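Local coordinates for protein MS5a (Brassica napus, PDB 6L77) that is linked to meiosis and, though built from cystatin-like folds, appears to enhance papain rather than inhibit it as classical cystatins do, at residues V42-C45 with P49-Y52; T55-D60 with F66-T71; S131-H136 with L164-E169; Y192-D195 with V201-H204. All coordinates share one frame; numbering follows the deposited sequence.

Contact 1 of 4, residues V42-C45 with P49-Y52; sequences VVVC and PVSY
Val43 sets its CG2 methyl anti to the backbone N, which carries it across to Tyr52, and Tyr52 turns CG beside its own backbone N (chi1 -75°) so that the ring swings back under that methyl. The result is a CH-pi contact: CG2 of Val43 sits over one face of the Tyr52 ring, 4.0 Å from the centroid and displaced toward the rim. Val43 and Pro49 lie side by side, Val43 CG2 3.8 Å from Pro49 CB. Next to them, SG of Cys45 rests 4.0 Å from Pro49 CG. On the other face of the sheet Ser51 OG lies against Val44, 3.2 Å from its CB. A water ties the strands together here: it donates to Val42 O at 2.9 Å and is hydrogen-bonded to Ser51 OG. Helix 12-29 meets Tyr52 through Val13 and Val14, while Ser51 also touches Asp74 on strand 65-75. Two backbone bonds hold the ribbon, Val44 N to Ser51 O at 3.0 Å and Val50 N to Val44 O at 2.9 Å. Both start or end on Val44, because Val50 and Ser51 together face this one residue: a classic beta bulge, placed near the turn of the antiparallel hairpin formed by strands 34-45 and 49-60.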
loop_
_atom_site.group_PDB
_atom_site.type_symbol
_atom_site.label_atom_id
_atom_site.label_comp_id
_atom_site.label_asym_id
_atom_site.label_seq_id
_atom_site.Cartn_x
_atom_site.Cartn_y
_atom_site.Cartn_z
ATOM N N VAL A 42 4.335 -8.684 17.790
ATOM C CA VAL A 42 3.367 -8.843 18.869
ATOM C C VAL A 42 2.016 -8.463 18.303
ATOM O O VAL A 42 1.874 -7.393 17.702
ATOM C CB VAL A 42 3.707 -7.970 20.087
ATOM C CG1 VAL A 42 2.703 -8.235 21.228
ATOM C CG2 VAL A 42 5.136 -8.246 20.551
ATOM N N VAL A 43 1.021 -9.325 18.481
ATOM C CA VAL A 43 -0.278 -9.028 17.902
ATOM C C VAL A 43 -1.341 -9.088 18.989
ATOM O O VAL A 43 -1.351 -10.005 19.820
ATOM C CB VAL A 43 -0.600 -9.934 16.693
ATOM C CG1 VAL A 43 -0.334 -11.347 16.975
ATOM C CG2 VAL A 43 -2.030 -9.732 16.188
ATOM N N VAL A 44 -2.199 -8.067 19.006
ATOM C CA VAL A 44 -3.315 -7.976 19.932
ATOM C C VAL A 44 -4.555 -8.403 19.169
ATOM O O VAL A 44 -4.817 -7.901 18.070
ATOM C CB VAL A 44 -3.457 -6.549 20.489
ATOM C CG1 VAL A 44 -4.671 -6.439 21.396
ATOM C CG2 VAL A 44 -2.189 -6.141 21.225
ATOM N N CYS A 45 -5.293 -9.360 19.720
ATOM C CA CYS A 45 -6.464 -9.902 19.053
ATOM C C CYS A 45 -7.637 -9.700 19.997
ATOM O O CYS A 45 -7.685 -10.291 21.073
ATOM C CB CYS A 45 -6.269 -11.368 18.693
ATOM S SG CYS A 45 -4.739 -11.673 17.787
ATOM N N PRO A 49 -7.387 -9.889 14.953
ATOM C CA PRO A 49 -6.106 -9.184 15.102
ATOM C C PRO A 49 -6.242 -7.713 14.742
ATOM O O PRO A 49 -6.505 -7.376 13.579
ATOM C CB PRO A 49 -5.176 -9.924 14.131
ATOM C CG PRO A 49 -5.813 -11.260 13.951
ATOM C CD PRO A 49 -7.281 -11.014 14.008
ATOM N N VAL A 50 -6.061 -6.831 15.724
ATOM C CA VAL A 50 -6.301 -5.405 15.534
ATOM C C VAL A 50 -5.028 -4.573 15.609
ATOM O O VAL A 50 -5.038 -3.418 15.145
ATOM C CB VAL A 50 -7.343 -4.872 16.542
ATOM C CG1 VAL A 50 -8.708 -5.442 16.239
ATOM C CG2 VAL A 50 -6.930 -5.232 17.974
ATOM N N SER A 51 -3.936 -5.105 16.152
ATOM C CA SER A 51 -2.701 -4.342 16.156
ATOM C C SER A 51 -1.514 -5.275 16.004
ATOM O O SER A 51 -1.468 -6.348 16.608
ATOM C CB SER A 51 -2.554 -3.510 17.428
ATOM O OG SER A 51 -2.332 -4.338 18.538
ATOM N N TYR A 52 -0.547 -4.828 15.210
ATOM C CA TYR A 52 0.723 -5.504 15.003
ATOM C C TYR A 52 1.828 -4.548 15.412
ATOM O O TYR A 52 1.842 -3.398 14.973
ATOM C CB TYR A 52 0.921 -5.914 13.537
ATOM C CG TYR A 52 0.101 -7.107 13.111
ATOM C CD1 TYR A 52 -1.202 -6.951 12.654
ATOM C CD2 TYR A 52 0.627 -8.394 13.180
ATOM C CE1 TYR A 52 -1.957 -8.048 12.269
ATOM C CE2 TYR A 52 -0.118 -9.497 12.797
ATOM C CZ TYR A 52 -1.405 -9.317 12.341
ATOM O OH TYR A 52 -2.134 -10.414 11.966
HETATM O O HOH W 1 0.610 -5.207 19.065
#

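Contact 2 of 4, residues T55-D60 with F66-T71; sequences TLIAED and FVVFET
An antiparallel hairpin of strands 49-60 and 65-75 brings Leu56 opposite Phe69 and Ala58 opposite Val67 as hydrogen-bonded pairs. Ala58 N gives Val67 O a bond of 2.8 Å, and Val67 N returns one to Ala58 O. Between Leu56 and Phe69 the two bonds differ: Leu56 N to Phe69 O is straight (175°), while Phe69 N to Leu56 O, at 2.7 Å, is not (139°). On the face that carries Leu56, Ala58, Val67 and Phe69, Leu56 and Phe69 lie side by side. Leu56 CG sits between its backbone N and carbonyl carbon (chi1 56°), and from there CD2 comes to the edge of the Phe69 ring, 3.7 Å from its CD2. That leucine methyl also lies 3.4 Å from Thr71 OG1, a buried hydroxyl without a hydrogen-bonding partner. Leu22 of helix 12-29 packs on Leu56, Ala58 and Phe69, so these residues form part of the helix-on-sheet interior of a cystatin-like fold. The reverse face carries Thr55, Ile57, Glu59, Phe66 and Val68. Ile57 CG2 meets Phe66 CB at 3.7 Å, and its CD1 reaches Val68 CB. The extended Glu59 chain runs alongside the Phe66 ring, with CD of Glu59 3.7 Å from Phe66 CZ. An alanine at Glu59 keeps only CB against the ring, and the loss of CG and the carboxylate would probably leave Phe66 around CZ without this neighbour. His36 meets the same ring edge-to-face, and Thr55 CG2 touches Val68 CG2 at 3.6 Å.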
loop_
_atom_site.group_PDB
_atom_site.type_symbol
_atom_site.label_atom_id
_atom_site.label_comp_id
_atom_site.label_asym_id
_atom_site.label_seq_id
_atom_site.Cartn_x
_atom_site.Cartn_y
_atom_site.Cartn_z
ATOM N N THR A 55 8.973 -5.894 14.839
ATOM C CA THR A 55 10.384 -5.550 14.888
ATOM C C THR A 55 11.060 -6.226 13.704
ATOM O O THR A 55 11.029 -7.455 13.583
ATOM C CB THR A 55 11.008 -6.003 16.209
ATOM O OG1 THR A 55 10.290 -5.409 17.301
ATOM C CG2 THR A 55 12.489 -5.602 16.269
ATOM N N LEU A 56 11.646 -5.431 12.819
ATOM C CA LEU A 56 12.230 -5.976 11.604
ATOM C C LEU A 56 13.643 -5.438 11.439
ATOM O O LEU A 56 14.022 -4.440 12.054
ATOM C CB LEU A 56 11.390 -5.623 10.371
ATOM C CG LEU A 56 11.162 -4.120 10.190
ATOM C CD1 LEU A 56 11.613 -3.686 8.816
ATOM C CD2 LEU A 56 9.707 -3.706 10.438
ATOM N N ILE A 57 14.417 -6.127 10.603
ATOM C CA ILE A 57 15.751 -5.693 10.217
ATOM C C ILE A 57 15.651 -5.184 8.791
ATOM O O ILE A 57 15.151 -5.895 7.913
ATOM C CB ILE A 57 16.780 -6.832 10.315
ATOM C CG1 ILE A 57 16.718 -7.494 11.696
ATOM C CG2 ILE A 57 18.168 -6.301 10.001
ATOM C CD1 ILE A 57 16.879 -6.526 12.836
ATOM N N ALA A 58 16.078 -3.944 8.574
ATOM C CA ALA A 58 16.164 -3.369 7.239
ATOM C C ALA A 58 17.619 -3.321 6.798
ATOM O O ALA A 58 18.512 -3.068 7.614
ATOM C CB ALA A 58 15.568 -1.960 7.200
ATOM N N GLU A 59 17.854 -3.560 5.511
ATOM C CA GLU A 59 19.180 -3.399 4.929
ATOM C C GLU A 59 19.290 -2.016 4.296
ATOM O O GLU A 59 18.372 -1.560 3.598
ATOM C CB GLU A 59 19.477 -4.483 3.882
ATOM C CG GLU A 59 20.887 -4.325 3.288
ATOM C CD GLU A 59 21.343 -5.495 2.404
ATOM O OE1 GLU A 59 20.555 -6.430 2.133
ATOM O OE2 GLU A 59 22.518 -5.474 1.991
ATOM N N ASP A 60 20.426 -1.354 4.537
ATOM C CA ASP A 60 20.744 -0.056 3.943
ATOM C C ASP A 60 21.995 -0.225 3.088
ATOM O O ASP A 60 23.121 -0.131 3.598
ATOM C CB ASP A 60 20.962 1.005 5.025
ATOM C CG ASP A 60 21.504 2.321 4.467
ATOM O OD1 ASP A 60 21.418 2.551 3.239
ATOM O OD2 ASP A 60 22.049 3.113 5.265
ATOM N N PHE A 66 22.758 -2.947 8.703
ATOM C CA PHE A 66 21.468 -3.555 8.981
ATOM C C PHE A 66 20.893 -2.838 10.186
ATOM O O PHE A 66 21.553 -2.748 11.228
ATOM C CB PHE A 66 21.610 -5.060 9.207
ATOM C CG PHE A 66 21.930 -5.794 7.951
ATOM C CD1 PHE A 66 23.229 -5.828 7.469
ATOM C CD2 PHE A 66 20.928 -6.365 7.197
ATOM C CE1 PHE A 66 23.523 -6.467 6.276
ATOM C CE2 PHE A 66 21.213 -7.006 6.004
ATOM C CZ PHE A 66 22.510 -7.059 5.545
ATOM N N VAL A 67 19.686 -2.310 10.028
ATOM C CA VAL A 67 19.077 -1.388 10.979
ATOM C C VAL A 67 17.830 -2.047 11.563
ATOM O O VAL A 67 16.918 -2.428 10.818
ATOM C CB VAL A 67 18.726 -0.068 10.286
ATOM C CG1 VAL A 67 18.075 0.922 11.264
ATOM C CG2 VAL A 67 19.988 0.527 9.612
ATOM N N VAL A 68 17.776 -2.179 12.887
ATOM C CA VAL A 68 16.557 -2.703 13.478
ATOM C C VAL A 68 15.513 -1.593 13.490
ATOM O O VAL A 68 15.794 -0.422 13.785
ATOM C CB VAL A 68 16.829 -3.310 14.869
ATOM C CG1 VAL A 68 17.511 -2.313 15.792
ATOM C CG2 VAL A 68 15.538 -3.879 15.471
ATOM N N PHE A 69 14.295 -1.973 13.147
ATOM C CA PHE A 69 13.254 -1.060 12.710
ATOM C C PHE A 69 11.948 -1.512 13.351
ATOM O O PHE A 69 11.693 -2.717 13.426
ATOM C CB PHE A 69 13.184 -1.127 11.178
ATOM C CG PHE A 69 12.377 -0.047 10.533
ATOM C CD1 PHE A 69 12.979 1.137 10.154
ATOM C CD2 PHE A 69 11.032 -0.240 10.250
ATOM C CE1 PHE A 69 12.258 2.129 9.531
ATOM C CE2 PHE A 69 10.286 0.746 9.627
ATOM C CZ PHE A 69 10.902 1.936 9.260
ATOM N N GLU A 70 11.138 -0.560 13.821
ATOM C CA GLU A 70 9.842 -0.858 14.432
ATOM C C GLU A 70 8.720 -0.337 13.537
ATOM O O GLU A 70 8.800 0.788 13.033
ATOM C CB GLU A 70 9.765 -0.226 15.822
ATOM C CG GLU A 70 8.430 -0.334 16.506
ATOM C CD GLU A 70 8.482 0.208 17.922
ATOM O OE1 GLU A 70 9.366 1.043 18.205
ATOM O OE2 GLU A 70 7.650 -0.208 18.752
ATOM N N THR A 71 7.697 -1.164 13.309
ATOM C CA THR A 71 6.495 -0.758 12.576
ATOM C C THR A 71 5.283 -1.128 13.418
ATOM O O THR A 71 5.199 -2.261 13.900
ATOM C CB THR A 71 6.395 -1.457 11.198
ATOM O OG1 THR A 71 7.495 -1.069 10.355
ATOM C CG2 THR A 71 5.106 -1.073 10.490
#

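Contact 3 of 4, residues S131-H136 with L164-E169; sequences SDWEEH and LDVVVE
His136 ND1 donates to Asp132 O at 2.8 Å, a nearly straight bond lying in the imidazole plane, and so ties the side chain of His136 back to the helical turn that carries Trp133, which reaches over to Val166. This is a helix-on-sheet contact: residues 131-135 of helix 130-135 cross residues 164-169 of strand 161-170 at 82°, their axes 9.5 Å apart at the closest. Asp132, one residue before the tryptophan, is held through OD2 by a salt bridge to Arg176 and a hydrogen bond from Gln129 N. Trp133 spans the gap between helix and strand. Its CG lies between the backbone N and the carbonyl carbon (chi1 65°), bringing the six-membered ring to the strand while the backbone stays back. There CE3 of Trp133 meets Val166 CG2 at 3.6 Å, and its CZ3 lies 3.9 Å from Val166 N. Val166 is buried and also shares Ile139 of helix 138-150 with the tryptophan, so three elements converge on the valine. Just upstream the strand carries a classic beta bulge, with Leu164 and Asp165 both facing Arg191 on strand 186-195. The far corner of the indole reaches this bulge, where Trp133 CH2 lies 3.6 Å from the carbonyl oxygen of Leu164.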
loop_
_atom_site.group_PDB
_atom_site.type_symbol
_atom_site.label_atom_id
_atom_site.label_comp_id
_atom_site.label_asym_id
_atom_site.label_seq_id
_atom_site.Cartn_x
_atom_site.Cartn_y
_atom_site.Cartn_z
ATOM N N SER A 131 6.651 2.994 -17.077
ATOM C CA SER A 131 7.851 3.445 -16.386
ATOM C C SER A 131 7.515 4.082 -15.048
ATOM O O SER A 131 8.283 3.941 -14.091
ATOM C CB SER A 131 8.632 4.428 -17.259
ATOM O OG SER A 131 7.895 5.628 -17.444
ATOM N N ASP A 132 6.370 4.767 -14.951
ATOM C CA ASP A 132 6.002 5.414 -13.688
ATOM C C ASP A 132 5.824 4.397 -12.564
ATOM O O ASP A 132 6.340 4.584 -11.451
ATOM C CB ASP A 132 4.719 6.225 -13.856
ATOM C CG ASP A 132 4.907 7.459 -14.713
ATOM O OD1 ASP A 132 5.972 8.104 -14.622
ATOM O OD2 ASP A 132 3.971 7.782 -15.471
ATOM N N TRP A 133 5.061 3.328 -12.812
ATOM C CA TRP A 133 4.874 2.379 -11.718
ATOM C C TRP A 133 6.090 1.488 -11.528
ATOM O O TRP A 133 6.374 1.081 -10.399
ATOM C CB TRP A 133 3.602 1.533 -11.901
ATOM C CG TRP A 133 3.516 0.572 -13.065
ATOM C CD1 TRP A 133 4.186 -0.618 -13.224
ATOM C CD2 TRP A 133 2.638 0.686 -14.187
ATOM N NE1 TRP A 133 3.796 -1.228 -14.397
ATOM C CE2 TRP A 133 2.851 -0.444 -15.008
ATOM C CE3 TRP A 133 1.703 1.647 -14.589
ATOM C CZ2 TRP A 133 2.157 -0.643 -16.189
ATOM C CZ3 TRP A 133 1.020 1.448 -15.766
ATOM C CH2 TRP A 133 1.251 0.313 -16.557
ATOM N N GLU A 134 6.846 1.212 -12.590
ATOM C CA GLU A 134 8.055 0.421 -12.407
ATOM C C GLU A 134 9.073 1.147 -11.542
ATOM O O GLU A 134 9.815 0.503 -10.793
ATOM C CB GLU A 134 8.659 0.054 -13.758
ATOM C CG GLU A 134 7.858 -1.000 -14.494
ATOM C CD GLU A 134 8.524 -1.436 -15.783
ATOM O OE1 GLU A 134 9.418 -0.705 -16.267
ATOM O OE2 GLU A 134 8.156 -2.512 -16.305
ATOM N N GLU A 135 9.109 2.477 -11.598
ATOM C CA GLU A 135 10.057 3.221 -10.777
ATOM C C GLU A 135 9.541 3.548 -9.379
ATOM O O GLU A 135 10.317 4.039 -8.556
ATOM C CB GLU A 135 10.471 4.512 -11.487
ATOM C CG GLU A 135 11.393 4.260 -12.679
ATOM C CD GLU A 135 11.359 5.380 -13.705
ATOM O OE1 GLU A 135 12.121 5.302 -14.694
ATOM O OE2 GLU A 135 10.563 6.330 -13.525
ATOM N N HIS A 136 8.267 3.289 -9.076
ATOM C CA HIS A 136 7.717 3.600 -7.756
ATOM C C HIS A 136 6.951 2.379 -7.259
ATOM O O HIS A 136 5.752 2.250 -7.511
ATOM C CB HIS A 136 6.852 4.853 -7.818
ATOM C CG HIS A 136 7.594 6.047 -8.333
ATOM N ND1 HIS A 136 7.670 6.353 -9.674
ATOM C CD2 HIS A 136 8.347 6.970 -7.692
ATOM C CE1 HIS A 136 8.419 7.430 -9.835
ATOM N NE2 HIS A 136 8.839 7.826 -8.649
ATOM N N LEU A 164 -1.355 -3.686 -15.553
ATOM C CA LEU A 164 -1.703 -3.267 -16.907
ATOM C C LEU A 164 -1.977 -1.780 -17.032
ATOM O O LEU A 164 -1.688 -1.202 -18.084
ATOM C CB LEU A 164 -2.934 -4.027 -17.410
ATOM C CG LEU A 164 -2.814 -5.549 -17.463
ATOM C CD1 LEU A 164 -4.119 -6.150 -17.942
ATOM C CD2 LEU A 164 -1.673 -5.953 -18.371
ATOM N N ASP A 165 -2.516 -1.147 -15.990
ATOM C CA ASP A 165 -2.904 0.254 -16.069
ATOM C C ASP A 165 -3.038 0.787 -14.653
ATOM O O ASP A 165 -3.458 0.056 -13.748
ATOM C CB ASP A 165 -4.223 0.417 -16.838
ATOM C CG ASP A 165 -4.498 1.853 -17.235
ATOM O OD1 ASP A 165 -3.586 2.703 -17.093
ATOM O OD2 ASP A 165 -5.632 2.127 -17.694
ATOM N N VAL A 166 -2.647 2.045 -14.455
ATOM C CA VAL A 166 -2.709 2.682 -13.141
ATOM C C VAL A 166 -3.175 4.115 -13.342
ATOM O O VAL A 166 -2.661 4.817 -14.215
ATOM C CB VAL A 166 -1.352 2.663 -12.405
ATOM C CG1 VAL A 166 -1.448 3.407 -11.075
ATOM C CG2 VAL A 166 -0.879 1.241 -12.163
ATOM N N VAL A 167 -4.150 4.545 -12.549
ATOM C CA VAL A 167 -4.592 5.934 -12.527
ATOM C C VAL A 167 -4.554 6.391 -11.076
ATOM O O VAL A 167 -5.000 5.661 -10.191
ATOM C CB VAL A 167 -6.008 6.091 -13.118
ATOM C CG1 VAL A 167 -6.564 7.492 -12.861
ATOM C CG2 VAL A 167 -5.995 5.771 -14.614
ATOM N N VAL A 168 -4.007 7.580 -10.827
ATOM C CA VAL A 168 -3.971 8.149 -9.483
ATOM C C VAL A 168 -4.742 9.460 -9.487
ATOM O O VAL A 168 -4.591 10.270 -10.408
ATOM C CB VAL A 168 -2.528 8.381 -8.993
ATOM C CG1 VAL A 168 -2.548 9.004 -7.601
ATOM C CG2 VAL A 168 -1.747 7.062 -8.971
ATOM N N GLU A 169 -5.559 9.672 -8.457
ATOM C CA GLU A 169 -6.307 10.909 -8.299
ATOM C C GLU A 169 -5.847 11.612 -7.030
ATOM O O GLU A 169 -5.719 10.983 -5.967
ATOM C CB GLU A 169 -7.824 10.668 -8.269
ATOM C CG GLU A 169 -8.618 11.966 -8.069
ATOM C CD GLU A 169 -10.106 11.857 -8.396
ATOM O OE1 GLU A 169 -10.589 10.740 -8.673
ATOM O OE2 GLU A 169 -10.791 12.906 -8.382
#

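Contact 4 of 4, residues Y192-D195 with V201-H204; sequences YDQD and VCKH
Gln194 and His204 are joined by a side-chain bond, His204 NE2 donating to Gln194 OE1 at 2.9 Å. The acceptor lies in the plane of the imidazole, while the donor is tilted a little from the amide plane, the two flat groups being 25° apart. Four backbone bonds run beside it, in pairs: His204 N to Tyr192 O at 2.8 Å with Tyr192 N to His204 O in return, and Gln194 N to Cys202 O with Cys202 N to Gln194 O. They make this the end of an antiparallel hairpin between strands 186-195 and 201-212, within the Protein MS5 family region. Helix 138-150 packs on the face bearing Tyr192, Gln194 and His204, through Met143, Phe147 and Arg150. On that face, with Tyr192 CG in the crowded position (chi1 66°), the ring lies flat under His204 CB, which is 3.5 Å from the centroid of the Tyr192 ring in a tight CH-pi contact. The planes are only 16° apart, but the rings are offset, with little face-to-face overlap. A serine in place of Tyr192 takes this platform away, and His204 would probably be freer to swing from Gln194. On the other face Asp193 OD1, salt-bridged to Arg191, lies 3.6 Å from Lys203 CG, although the lysine ammonium turns off, clear of the carboxylate. Beside it Val201 CG2 comes within 3.8 Å of Asp193 OD2.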
loop_
_atom_site.group_PDB
_atom_site.type_symbol
_atom_site.label_atom_id
_atom_site.label_comp_id
_atom_site.label_asym_id
_atom_site.label_seq_id
_atom_site.Cartn_x
_atom_site.Cartn_y
_atom_site.Cartn_z
ATOM N N TYR A 192 -4.908 -5.007 -13.031
ATOM C CA TYR A 192 -3.838 -5.993 -13.120
ATOM C C TYR A 192 -4.399 -7.373 -13.431
ATOM O O TYR A 192 -5.554 -7.679 -13.118
ATOM C CB TYR A 192 -2.996 -6.022 -11.836
ATOM C CG TYR A 192 -3.708 -6.511 -10.580
ATOM C CD1 TYR A 192 -4.509 -5.654 -9.826
ATOM C CD2 TYR A 192 -3.546 -7.819 -10.132
ATOM C CE1 TYR A 192 -5.141 -6.097 -8.655
ATOM C CE2 TYR A 192 -4.174 -8.268 -8.975
ATOM C CZ TYR A 192 -4.966 -7.401 -8.236
ATOM O OH TYR A 192 -5.597 -7.852 -7.084
ATOM N N ASP A 193 -3.565 -8.200 -14.063
ATOM C CA ASP A 193 -3.910 -9.581 -14.380
ATOM C C ASP A 193 -3.173 -10.532 -13.447
ATOM O O ASP A 193 -2.024 -10.287 -13.069
ATOM C CB ASP A 193 -3.568 -9.935 -15.831
ATOM C CG ASP A 193 -4.608 -9.445 -16.812
ATOM O OD1 ASP A 193 -5.681 -8.981 -16.370
ATOM O OD2 ASP A 193 -4.349 -9.523 -18.033
ATOM N N GLN A 194 -3.854 -11.607 -13.070
ATOM C CA GLN A 194 -3.278 -12.694 -12.294
ATOM C C GLN A 194 -3.102 -13.888 -13.221
ATOM O O GLN A 194 -4.085 -14.409 -13.760
ATOM C CB GLN A 194 -4.179 -13.051 -11.111
ATOM C CG GLN A 194 -3.819 -14.357 -10.409
ATOM C CD GLN A 194 -4.950 -14.860 -9.542
ATOM O OE1 GLN A 194 -6.011 -14.236 -9.474
ATOM N NE2 GLN A 194 -4.736 -15.994 -8.874
ATOM N N ASP A 195 -1.857 -14.318 -13.406
ATOM C CA ASP A 195 -1.581 -15.433 -14.303
ATOM C C ASP A 195 -2.179 -16.730 -13.759
ATOM O O ASP A 195 -1.990 -17.066 -12.587
ATOM C CB ASP A 195 -0.073 -15.576 -14.493
ATOM C CG ASP A 195 0.285 -16.585 -15.562
ATOM O OD1 ASP A 195 -0.622 -17.060 -16.281
ATOM O OD2 ASP A 195 1.485 -16.898 -15.681
ATOM N N VAL A 201 -5.792 -16.020 -17.519
ATOM C CA VAL A 201 -5.530 -15.021 -16.489
ATOM C C VAL A 201 -6.853 -14.630 -15.843
ATOM O O VAL A 201 -7.930 -14.823 -16.411
ATOM C CB VAL A 201 -4.829 -13.761 -17.049
ATOM C CG1 VAL A 201 -3.478 -14.107 -17.659
ATOM C CG2 VAL A 201 -5.719 -13.085 -18.067
ATOM N N CYS A 202 -6.760 -14.077 -14.635
ATOM C CA CYS A 202 -7.901 -13.470 -13.959
ATOM C C CYS A 202 -7.696 -11.962 -13.934
ATOM O O CYS A 202 -6.597 -11.490 -13.630
ATOM C CB CYS A 202 -8.069 -14.011 -12.539
ATOM S SG CYS A 202 -9.500 -13.333 -11.654
ATOM N N LYS A 203 -8.747 -11.214 -14.265
ATOM C CA LYS A 203 -8.653 -9.773 -14.470
ATOM C C LYS A 203 -9.158 -9.054 -13.225
ATOM O O LYS A 203 -10.314 -9.231 -12.826
ATOM C CB LYS A 203 -9.444 -9.355 -15.713
ATOM C CG LYS A 203 -9.008 -10.060 -16.994
ATOM C CD LYS A 203 -9.657 -9.444 -18.237
ATOM C CE LYS A 203 -11.180 -9.567 -18.208
ATOM N NZ LYS A 203 -11.829 -9.121 -19.486
ATOM N N HIS A 204 -8.286 -8.251 -12.614
ATOM C CA HIS A 204 -8.557 -7.584 -11.347
ATOM C C HIS A 204 -8.487 -6.070 -11.496
ATOM O O HIS A 204 -7.712 -5.540 -12.299
ATOM C CB HIS A 204 -7.549 -7.981 -10.257
ATOM C CG HIS A 204 -7.536 -9.440 -9.917
ATOM N ND1 HIS A 204 -8.409 -10.000 -9.007
ATOM C CD2 HIS A 204 -6.727 -10.444 -10.331
ATOM C CE1 HIS A 204 -8.149 -11.292 -8.891
ATOM N NE2 HIS A 204 -7.132 -11.587 -9.680
#

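In the fold
All four contacts reach one antiparallel sheet in this C-terminal part of the protein, but they fall in two regions of it. Contacts 1 and 2 share strand 49-60: contact 1 is a surface contact, contact 2 is partly buried against helix 12-29. Contacts 3 and 4, both partly buried, work on neighbouring strands, 161-170 and 186-195, and touch where Leu164 CD1 packs 3.4 Å from Asp193 OD2; contacts 1 and 3 lie on opposite sides of the chain's centre. Three contacts are hairpins built on backbone bonds, among which only contact 4 adds a direct side-chain hydrogen bond between its strands and contact 1 a bridging water. Contact 3 instead joins helix to strand through van der Waals packing.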